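Allantoin racemase (Pseudomonas fluorescens, PDB 5LG5) racemises allantoin, interconverting its R and S enantiomers, and probably acts in the same way on other 5-monosubstituted hydantoins. Local coordinates at residues E[83-88]-E[217-222]; E[110-115]-E[137-142]; E[174-179]-E[196-201]. One frame throughout, in Å; residues are numbered along the deposited sequence.

Contact 1 of 3, residues E[83-88]-E[217-222]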
loop_
_atom_site.group_PDB
_atom_site.type_symbol
_atom_site.label_atom_id
_atom_site.label_comp_id
_atom_site.label_asym_id
_atom_site.label_seq_id
_atom_site.Cartn_x
_atom_site.Cartn_y
_atom_site.Cartn_z
ATOM N N GLY E 83 -15.142 -20.512 1.221
ATOM C CA GLY E 83 -16.392 -21.258 1.227
ATOM C C GLY E 83 -16.318 -22.445 2.162
ATOM O O GLY E 83 -17.230 -22.677 2.967
ATOM N N LEU E 84 -15.231 -23.207 2.054
ATOM C CA LEU E 84 -14.998 -24.323 2.977
ATOM C C LEU E 84 -15.020 -23.831 4.417
ATOM O O LEU E 84 -15.604 -24.474 5.290
ATOM C CB LEU E 84 -13.643 -24.985 2.719
ATOM C CG LEU E 84 -13.507 -26.306 1.941
ATOM C CD1 LEU E 84 -14.847 -26.878 1.499
ATOM C CD2 LEU E 84 -12.540 -26.151 0.774
ATOM N N GLN E 85 -14.361 -22.697 4.659
ATOM C CA GLN E 85 -14.286 -22.131 6.007
ATOM C C GLN E 85 -15.655 -21.804 6.600
ATOM O O GLN E 85 -15.855 -21.908 7.814
ATOM C CB GLN E 85 -13.355 -20.913 6.046
ATOM C CG GLN E 85 -11.856 -21.282 5.960
ATOM C CD GLN E 85 -10.960 -20.063 5.916
ATOM O OE1 GLN E 85 -11.070 -19.247 5.005
ATOM N NE2 GLN E 85 -10.080 -19.920 6.910
ATOM N N GLU E 86 -16.595 -21.396 5.757
ATOM C CA GLU E 86 -17.963 -21.148 6.229
ATOM C C GLU E 86 -18.650 -22.461 6.491
ATOM O O GLU E 86 -19.326 -22.630 7.499
ATOM C CB GLU E 86 -18.765 -20.400 5.181
ATOM C CG GLU E 86 -18.410 -18.952 5.040
ATOM C CD GLU E 86 -19.377 -18.231 4.143
ATOM O OE1 GLU E 86 -20.269 -18.911 3.575
ATOM O OE2 GLU E 86 -19.219 -17.000 3.980
ATOM N N LEU E 87 -18.487 -23.386 5.544
ATOM C CA LEU E 87 -19.162 -24.672 5.597
ATOM C C LEU E 87 -18.690 -25.535 6.759
ATOM O O LEU E 87 -19.478 -26.282 7.339
ATOM C CB LEU E 87 -18.942 -25.420 4.284
ATOM C CG LEU E 87 -19.648 -24.782 3.084
ATOM C CD1 LEU E 87 -19.181 -25.443 1.812
ATOM C CD2 LEU E 87 -21.169 -24.921 3.250
ATOM N N LEU E 88 -17.408 -25.425 7.107
ATOM C CA LEU E 88 -16.810 -26.361 8.056
ATOM C C LEU E 88 -16.547 -25.754 9.435
ATOM O O LEU E 88 -16.378 -24.548 9.559
ATOM C CB LEU E 88 -15.504 -26.891 7.472
ATOM C CG LEU E 88 -15.647 -27.667 6.168
ATOM C CD1 LEU E 88 -14.273 -27.950 5.566
ATOM C CD2 LEU E 88 -16.360 -28.964 6.501
ATOM N N LEU E 217 -7.205 -25.347 17.596
ATOM C CA LEU E 217 -7.626 -24.154 16.863
ATOM C C LEU E 217 -8.479 -24.499 15.644
ATOM O O LEU E 217 -8.195 -25.459 14.915
ATOM C CB LEU E 217 -6.398 -23.349 16.422
ATOM C CG LEU E 217 -5.522 -22.711 17.510
ATOM C CD1 LEU E 217 -4.237 -22.177 16.895
ATOM C CD2 LEU E 217 -6.274 -21.572 18.195
ATOM N N SER E 218 -9.529 -23.714 15.418
ATOM C CA SER E 218 -10.322 -23.872 14.202
ATOM C C SER E 218 -10.772 -22.532 13.649
ATOM O O SER E 218 -10.587 -21.497 14.286
ATOM C CB SER E 218 -11.534 -24.786 14.449
ATOM O OG SER E 218 -12.117 -25.153 13.205
ATOM N N THR E 219 -11.362 -22.559 12.461
ATOM C CA THR E 219 -11.855 -21.348 11.809
ATOM C C THR E 219 -12.738 -20.518 12.745
ATOM O O THR E 219 -13.593 -21.052 13.450
ATOM C CB THR E 219 -12.668 -21.691 10.550
ATOM O OG1 THR E 219 -11.898 -22.555 9.705
ATOM C CG2 THR E 219 -13.062 -20.428 9.789
ATOM N N SER E 220 -12.497 -19.215 12.788
ATOM C CA SER E 220 -13.369 -18.329 13.543
ATOM C C SER E 220 -14.747 -18.271 12.899
ATOM O O SER E 220 -14.858 -18.011 11.688
ATOM C CB SER E 220 -12.784 -16.922 13.602
ATOM O OG SER E 220 -13.688 -16.060 14.276
ATOM N N LYS E 221 -15.795 -18.472 13.696
ATOM C CA LYS E 221 -17.147 -18.479 13.147
ATOM C C LYS E 221 -17.885 -17.189 13.465
ATOM O O LYS E 221 -19.104 -17.108 13.325
ATOM C CB LYS E 221 -17.946 -19.682 13.664
ATOM C CG LYS E 221 -17.275 -21.054 13.474
ATOM C CD LYS E 221 -16.948 -21.352 12.012
ATOM C CE LYS E 221 -18.180 -21.675 11.194
ATOM N NZ LYS E 221 -17.786 -22.045 9.794
ATOM N N ILE E 222 -17.137 -16.171 13.857
ATOM C CA ILE E 222 -17.721 -14.925 14.361
ATOM C C ILE E 222 -18.279 -13.982 13.279
ATOM O O ILE E 222 -19.250 -13.269 13.509
ATOM C CB ILE E 222 -16.708 -14.166 15.264
ATOM C CG1 ILE E 222 -17.431 -13.172 16.182
ATOM C CG2 ILE E 222 -15.623 -13.466 14.436
ATOM C CD1 ILE E 222 -18.158 -13.842 17.337
HETATM O O HOH W 1 -13.672 -24.059 8.553
HETATM O O HOH W 2 -9.158 -22.337 8.872
#
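Gln85 and Thr219 meet where the C-terminal end of helix 81-87 faces the loop that follows helix 201-214. The contact is a helix C-terminus bonded by a lysine ammonium group. The Gln85 side chain crosses that of Thr219 at about a right angle, with Gln85 CB 3.8 Å from Thr219 CG2. Beyond CG the Gln85 chain is extended, and its amide is held at both atoms. Gln85 OE1 takes a hydrogen bond from Arg81. Gln85 NE2 donates to a water 3.2 Å away, and that water also bonds Thr219 OG1. A second water bonds Thr219 OG1 and probably bridges it to Gln85 O. The Thr219 hydroxyl therefore meets two waters, while its methyl packs on the glutamine stem.

The backbone oxygen of Gln85 also accepts Lys221 NZ at 2.8 Å, with the donor in the carbonyl plane. At Glu86 the backbone and side chain part company. The carboxylate goes to a neighbouring subunit, where it pairs with Arg118 and takes the backbone N-H groups of Asn47 and Phe48. The Glu86 backbone oxygen receives Lys221 NZ at 2.8 Å, but the donor stands 50° above the carbonyl plane.

Leu88 is the first residue to leave helical geometry, and its oxygen still turns toward the lysine. The Lys221 chain bends at chi2 (-58°) and chi3 (-73°), which folds the ammonium group in over the helix end. Such a positive charge would probably suit the partial negative charge there. Tyr225 O is a further acceptor, so four carbonyl oxygens surround an ammonium group with three protons, and at least one proton is probably shared. The last of the three bonds to the helix end runs from Lys221 NZ to Leu88 O, at 2.9 Å.

Contact 2 of 3, residues E[110-115]-E[137-142]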
loop_
_atom_site.group_PDB
_atom_site.type_symbol
_atom_site.label_atom_id
_atom_site.label_comp_id
_atom_site.label_asym_id
_atom_site.label_seq_id
_atom_site.Cartn_x
_atom_site.Cartn_y
_atom_site.Cartn_z
ATOM N N TYR E 110 10.212 -14.615 -0.847
ATOM C CA TYR E 110 9.984 -15.901 -1.515
ATOM C C TYR E 110 9.464 -15.667 -2.933
ATOM O O TYR E 110 8.885 -14.623 -3.226
ATOM C CB TYR E 110 9.010 -16.794 -0.720
ATOM C CG TYR E 110 7.579 -16.290 -0.747
ATOM C CD1 TYR E 110 7.112 -15.430 0.232
ATOM C CD2 TYR E 110 6.701 -16.664 -1.758
ATOM C CE1 TYR E 110 5.824 -14.951 0.208
ATOM C CE2 TYR E 110 5.396 -16.194 -1.783
ATOM C CZ TYR E 110 4.975 -15.340 -0.793
ATOM O OH TYR E 110 3.696 -14.863 -0.806
ATOM N N SER E 111 9.679 -16.636 -3.816
ATOM C CA SER E 111 9.060 -16.597 -5.138
ATOM C C SER E 111 8.274 -17.867 -5.375
ATOM O O SER E 111 8.593 -18.928 -4.840
ATOM C CB SER E 111 10.089 -16.392 -6.269
ATOM O OG SER E 111 10.528 -15.045 -6.345
ATOM N N VAL E 112 7.215 -17.745 -6.151
ATOM C CA VAL E 112 6.419 -18.889 -6.506
ATOM C C VAL E 112 6.698 -19.254 -7.950
ATOM O O VAL E 112 6.698 -18.390 -8.819
ATOM C CB VAL E 112 4.918 -18.576 -6.324
ATOM C CG1 VAL E 112 4.071 -19.798 -6.672
ATOM C CG2 VAL E 112 4.649 -18.095 -4.889
ATOM N N VAL E 113 6.952 -20.526 -8.209
ATOM C CA VAL E 113 7.092 -20.974 -9.582
ATOM C C VAL E 113 5.870 -21.788 -9.927
ATOM O O VAL E 113 5.609 -22.814 -9.304
ATOM C CB VAL E 113 8.350 -21.825 -9.820
ATOM C CG1 VAL E 113 8.345 -22.341 -11.250
ATOM C CG2 VAL E 113 9.614 -21.015 -9.527
ATOM N N THR E 114 5.097 -21.322 -10.897
ATOM C CA THR E 114 3.885 -22.047 -11.251
ATOM C C THR E 114 4.031 -22.625 -12.652
ATOM O O THR E 114 5.143 -22.684 -13.202
ATOM C CB THR E 114 2.599 -21.158 -11.113
ATOM O OG1 THR E 114 1.415 -21.950 -11.302
ATOM C CG2 THR E 114 2.606 -20.002 -12.100
ATOM N N THR E 115 2.897 -23.047 -13.205
ATOM C CA THR E 115 2.821 -23.719 -14.491
ATOM C C THR E 115 2.698 -22.738 -15.642
ATOM O O THR E 115 3.688 -22.379 -16.286
ATOM C CB THR E 115 1.595 -24.630 -14.509
ATOM O OG1 THR E 115 0.474 -23.912 -13.959
ATOM C CG2 THR E 115 1.863 -25.873 -13.671
ATOM N N ALA E 137 8.714 -12.095 -3.771
ATOM C CA ALA E 137 9.589 -11.453 -4.751
ATOM C C ALA E 137 9.016 -11.536 -6.176
ATOM O O ALA E 137 9.218 -10.631 -6.989
ATOM C CB ALA E 137 10.986 -12.055 -4.697
ATOM N N SER E 138 8.309 -12.625 -6.470
ATOM C CA SER E 138 7.700 -12.824 -7.778
ATOM C C SER E 138 6.896 -14.111 -7.826
ATOM O O SER E 138 7.094 -15.029 -7.021
ATOM C CB SER E 138 8.770 -12.851 -8.882
ATOM O OG SER E 138 9.726 -13.870 -8.647
ATOM N N VAL E 139 5.972 -14.162 -8.774
ATOM C CA VAL E 139 5.323 -15.400 -9.142
ATOM C C VAL E 139 5.691 -15.655 -10.583
ATOM O O VAL E 139 5.415 -14.827 -11.450
ATOM C CB VAL E 139 3.798 -15.295 -8.995
ATOM C CG1 VAL E 139 3.102 -16.613 -9.461
ATOM C CG2 VAL E 139 3.454 -14.948 -7.562
ATOM N N ARG E 140 6.343 -16.780 -10.840
ATOM C CA ARG E 140 6.851 -17.065 -12.176
ATOM C C ARG E 140 6.280 -18.346 -12.741
ATOM O O ARG E 140 6.093 -19.331 -12.019
ATOM C CB ARG E 140 8.370 -17.184 -12.154
ATOM C CG ARG E 140 9.083 -15.904 -11.849
ATOM C CD ARG E 140 10.566 -16.095 -12.039
ATOM N NE ARG E 140 11.224 -14.816 -12.212
ATOM C CZ ARG E 140 11.669 -14.374 -13.377
ATOM N NH1 ARG E 140 11.551 -15.137 -14.457
ATOM N NH2 ARG E 140 12.250 -13.186 -13.450
ATOM N N ALA E 141 6.053 -18.343 -14.046
ATOM C CA ALA E 141 5.515 -19.513 -14.717
ATOM C C ALA E 141 6.621 -20.276 -15.436
ATOM O O ALA E 141 7.422 -19.694 -16.152
ATOM C CB ALA E 141 4.425 -19.100 -15.706
ATOM N N SER E 142 6.640 -21.588 -15.262
ATOM C CA SER E 142 7.600 -22.421 -15.968
ATOM C C SER E 142 7.252 -22.486 -17.456
ATOM O O SER E 142 8.126 -22.703 -18.290
ATOM C CB SER E 142 7.638 -23.814 -15.342
ATOM O OG SER E 142 6.399 -24.462 -15.514
#
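Thr114 O is gripped twice by Ser142. The backbone N of Ser142 donates to Thr114 O at 2.8 Å, and Ser142 OG reaches the same oxygen at 3.2 Å. The hydroxyl can do so because chi1 of 65° tucks OG between the backbone N and the carbonyl carbon of its own residue. The backbone N comes in tilted 35° from the carbonyl plane, and OG lies nearer that plane. Together they fasten the ends of two parallel strands.

Earlier in the ladder, Arg140 N bonds Val112 O, and the donor lies close to the line of the C=O bond. Val112 N in turn donates to Ser138 O at 2.9 Å. Val112 thus uses both its backbone polar groups on the neighbouring strand. On the same face as Thr114, the branched side chains of Val112 and Val139 sit next to each other, with Val112 CB 4.1 Å from Val139 CG2. Thr114 CG2 lies 4.1 Å from Ala141 CB and continues this apolar row. The Thr114 hydroxyl instead bonds Gly179 O and Thr119 OG1.

The other face is more polar. Ser111 OG donates to Ser138 OG at 2.7 Å. Ser138 OG is also bonded to Asp171 of helix 153-171, so the two hydroxyls and the carboxylate form a short chain. Arg140 lies on this face too. Its chain is extended from CG to NE and leads away from strand 110-114. Its guanidinium pairs with Asp171 and bonds Gln163. One carboxylate therefore serves both Ser138 and Arg140.

Strand 110-114, helix 120-129 and strand 136-141 make a beta-alpha-beta crossover, in which the helix connects two parallel neighbours at the outer edge of a four-stranded sheet.

Contact 3 of 3, residues E[174-179]-E[196-201]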
loop_
_atom_site.group_PDB
_atom_site.type_symbol
_atom_site.label_atom_id
_atom_site.label_comp_id
_atom_site.label_asym_id
_atom_site.label_seq_id
_atom_site.Cartn_x
_atom_site.Cartn_y
_atom_site.Cartn_z
ATOM N N GLU E 174 14.668 -15.770 -1.917
ATOM C CA GLU E 174 15.583 -16.498 -1.057
ATOM C C GLU E 174 15.023 -17.872 -0.786
ATOM O O GLU E 174 15.719 -18.768 -0.307
ATOM C CB GLU E 174 15.805 -15.732 0.238
ATOM C CG GLU E 174 16.324 -14.334 -0.030
ATOM C CD GLU E 174 16.696 -13.602 1.221
ATOM O OE1 GLU E 174 16.511 -14.181 2.318
ATOM O OE2 GLU E 174 17.186 -12.452 1.105
ATOM N N VAL E 175 13.743 -18.022 -1.101
ATOM C CA VAL E 175 13.047 -19.286 -0.954
ATOM C C VAL E 175 12.159 -19.498 -2.160
ATOM O O VAL E 175 11.590 -18.541 -2.702
ATOM C CB VAL E 175 12.187 -19.315 0.339
ATOM C CG1 VAL E 175 11.485 -20.670 0.499
ATOM C CG2 VAL E 175 13.041 -19.011 1.567
ATOM N N ILE E 176 12.046 -20.748 -2.592
ATOM C CA ILE E 176 11.164 -21.064 -3.698
ATOM C C ILE E 176 9.957 -21.818 -3.190
ATOM O O ILE E 176 10.094 -22.740 -2.395
ATOM C CB ILE E 176 11.863 -21.924 -4.756
ATOM C CG1 ILE E 176 13.104 -21.197 -5.290
ATOM C CG2 ILE E 176 10.898 -22.249 -5.862
ATOM C CD1 ILE E 176 12.796 -19.930 -6.092
ATOM N N CYS E 177 8.768 -21.398 -3.618
ATOM C CA CYS E 177 7.552 -22.169 -3.382
ATOM C C CYS E 177 7.107 -22.860 -4.655
ATOM O O CYS E 177 7.053 -22.232 -5.711
ATOM C CB CYS E 177 6.408 -21.269 -2.872
ATOM S SG CYS E 177 6.705 -20.482 -1.275
ATOM N N LEU E 178 6.808 -24.150 -4.560
ATOM C CA LEU E 178 6.159 -24.857 -5.660
ATOM C C LEU E 178 4.783 -24.245 -5.878
ATOM O O LEU E 178 4.035 -24.038 -4.920
ATOM C CB LEU E 178 6.029 -26.339 -5.329
ATOM C CG LEU E 178 7.391 -26.992 -5.073
ATOM C CD1 LEU E 178 7.252 -28.503 -4.923
ATOM C CD2 LEU E 178 8.365 -26.644 -6.183
ATOM N N GLY E 179 4.439 -23.955 -7.129
ATOM C CA GLY E 179 3.222 -23.202 -7.397
ATOM C C GLY E 179 2.214 -24.025 -8.161
ATOM O O GLY E 179 1.478 -23.508 -9.014
ATOM N N VAL E 196 18.708 -23.057 -2.434
ATOM C CA VAL E 196 17.832 -22.340 -1.491
ATOM C C VAL E 196 16.728 -23.273 -0.969
ATOM O O VAL E 196 16.454 -24.299 -1.591
ATOM C CB VAL E 196 17.225 -21.060 -2.129
ATOM C CG1 VAL E 196 18.319 -20.201 -2.717
ATOM C CG2 VAL E 196 16.192 -21.419 -3.194
ATOM N N PRO E 197 16.112 -22.944 0.187
ATOM C CA PRO E 197 14.992 -23.783 0.648
ATOM C C PRO E 197 13.841 -23.777 -0.349
ATOM O O PRO E 197 13.528 -22.732 -0.909
ATOM C CB PRO E 197 14.539 -23.098 1.945
ATOM C CG PRO E 197 15.715 -22.258 2.382
ATOM C CD PRO E 197 16.375 -21.819 1.104
ATOM N N VAL E 198 13.230 -24.935 -0.577
ATOM C CA VAL E 198 12.091 -25.009 -1.478
ATOM C C VAL E 198 10.925 -25.555 -0.693
ATOM O O VAL E 198 11.047 -26.582 -0.029
ATOM C CB VAL E 198 12.364 -25.907 -2.698
ATOM C CG1 VAL E 198 11.167 -25.904 -3.629
ATOM C CG2 VAL E 198 13.594 -25.426 -3.439
ATOM N N VAL E 199 9.799 -24.858 -0.739
ATOM C CA VAL E 199 8.655 -25.281 0.048
ATOM C C VAL E 199 7.609 -25.937 -0.843
ATOM O O VAL E 199 7.243 -25.404 -1.883
ATOM C CB VAL E 199 8.046 -24.109 0.832
ATOM C CG1 VAL E 199 6.901 -24.596 1.696
ATOM C CG2 VAL E 199 9.109 -23.474 1.710
ATOM N N ASP E 200 7.176 -27.121 -0.434
ATOM C CA ASP E 200 6.094 -27.842 -1.077
ATOM C C ASP E 200 4.840 -27.539 -0.274
ATOM O O ASP E 200 4.728 -27.960 0.884
ATOM C CB ASP E 200 6.381 -29.356 -1.057
ATOM C CG ASP E 200 5.315 -30.180 -1.783
ATOM O OD1 ASP E 200 4.279 -29.627 -2.217
ATOM O OD2 ASP E 200 5.497 -31.413 -1.872
ATOM N N GLY E 201 3.907 -26.816 -0.891
ATOM C CA GLY E 201 2.679 -26.412 -0.226
ATOM C C GLY E 201 1.901 -27.590 0.320
ATOM O O GLY E 201 1.216 -27.488 1.334
HETATM O O HOH W 3 2.993 -25.887 -3.315
#
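Val196 approaches the backbone oxygen of Glu174 with CB and the side chain of Ile176 with CG2. Val196 CG2 lies 3.7 Å from Ile176 CG1, and the two side chains cross obliquely. Pro197 has no N-H to give, but its oxygen takes the hydrogen bond from Ile176 N at 3.0 Å. Pro197 CB also leans on Val175 CG1. Val198 has its CG1 anti to the backbone N (chi1 -178°), and this methyl meets Leu178 CD2 at 3.9 Å. The two side chains cross at about a right angle.

Val199 pairs through both its N-H and its C=O. Val199 N donates to Ile176 O at 2.7 Å, and Val199 O accepts Leu178 N at 3.0 Å. On the face it shares with Cys177, Val199 CG2 packs against Val175 CG1. Asp200 is the N-cap of helix 201-214. Its OD1 caps Val202 N and its OD2 bonds Gly185 N, while Leu178 CD1 touches the carbon end of the carboxylate at CG. Leu178 also touches Ile190 of helix 187-194. An alanine in place of Leu178 would probably open a gap between Val198 and Ile190 and take away the methyl that packs on the Asp200 side chain. At Gly201 a water accepts from the backbone N at 2.8 Å and donates to Leu178 O.

Strands 175-179 and 198-199, with helix 187-194 between them, form a beta-alpha-beta unit. Backbone bonds set the register, mostly branched apolar side chains line both faces, and the Asp200 carboxylate, bonded to two N-H groups, probably fixes the start of helix 201-214.

Contacts 2 and 3 share one parallel sheet, ordered 136-141, 110-114, 175-179, 198-199. Their centres are about 9 Å apart. Strands 110-114 and 175-179 are neighbours, probably bonded from Cys177 N to Ser111 O (2.8 Å). Along the chain contact 2 closes before contact 3 opens, and both are nested inside the loop closed by contact 1. Contact 1 lies on the opposite side of the chain's centre, about 29 Å from contact 2 and 27 Å from contact 3 between centres. Contacts 1 and 3 both touch the second subunit: Ser220 of one copy meets Glu174 of another. The loop of contact 1 thus packs against the sheet edge of contact 3 across the subunit interface.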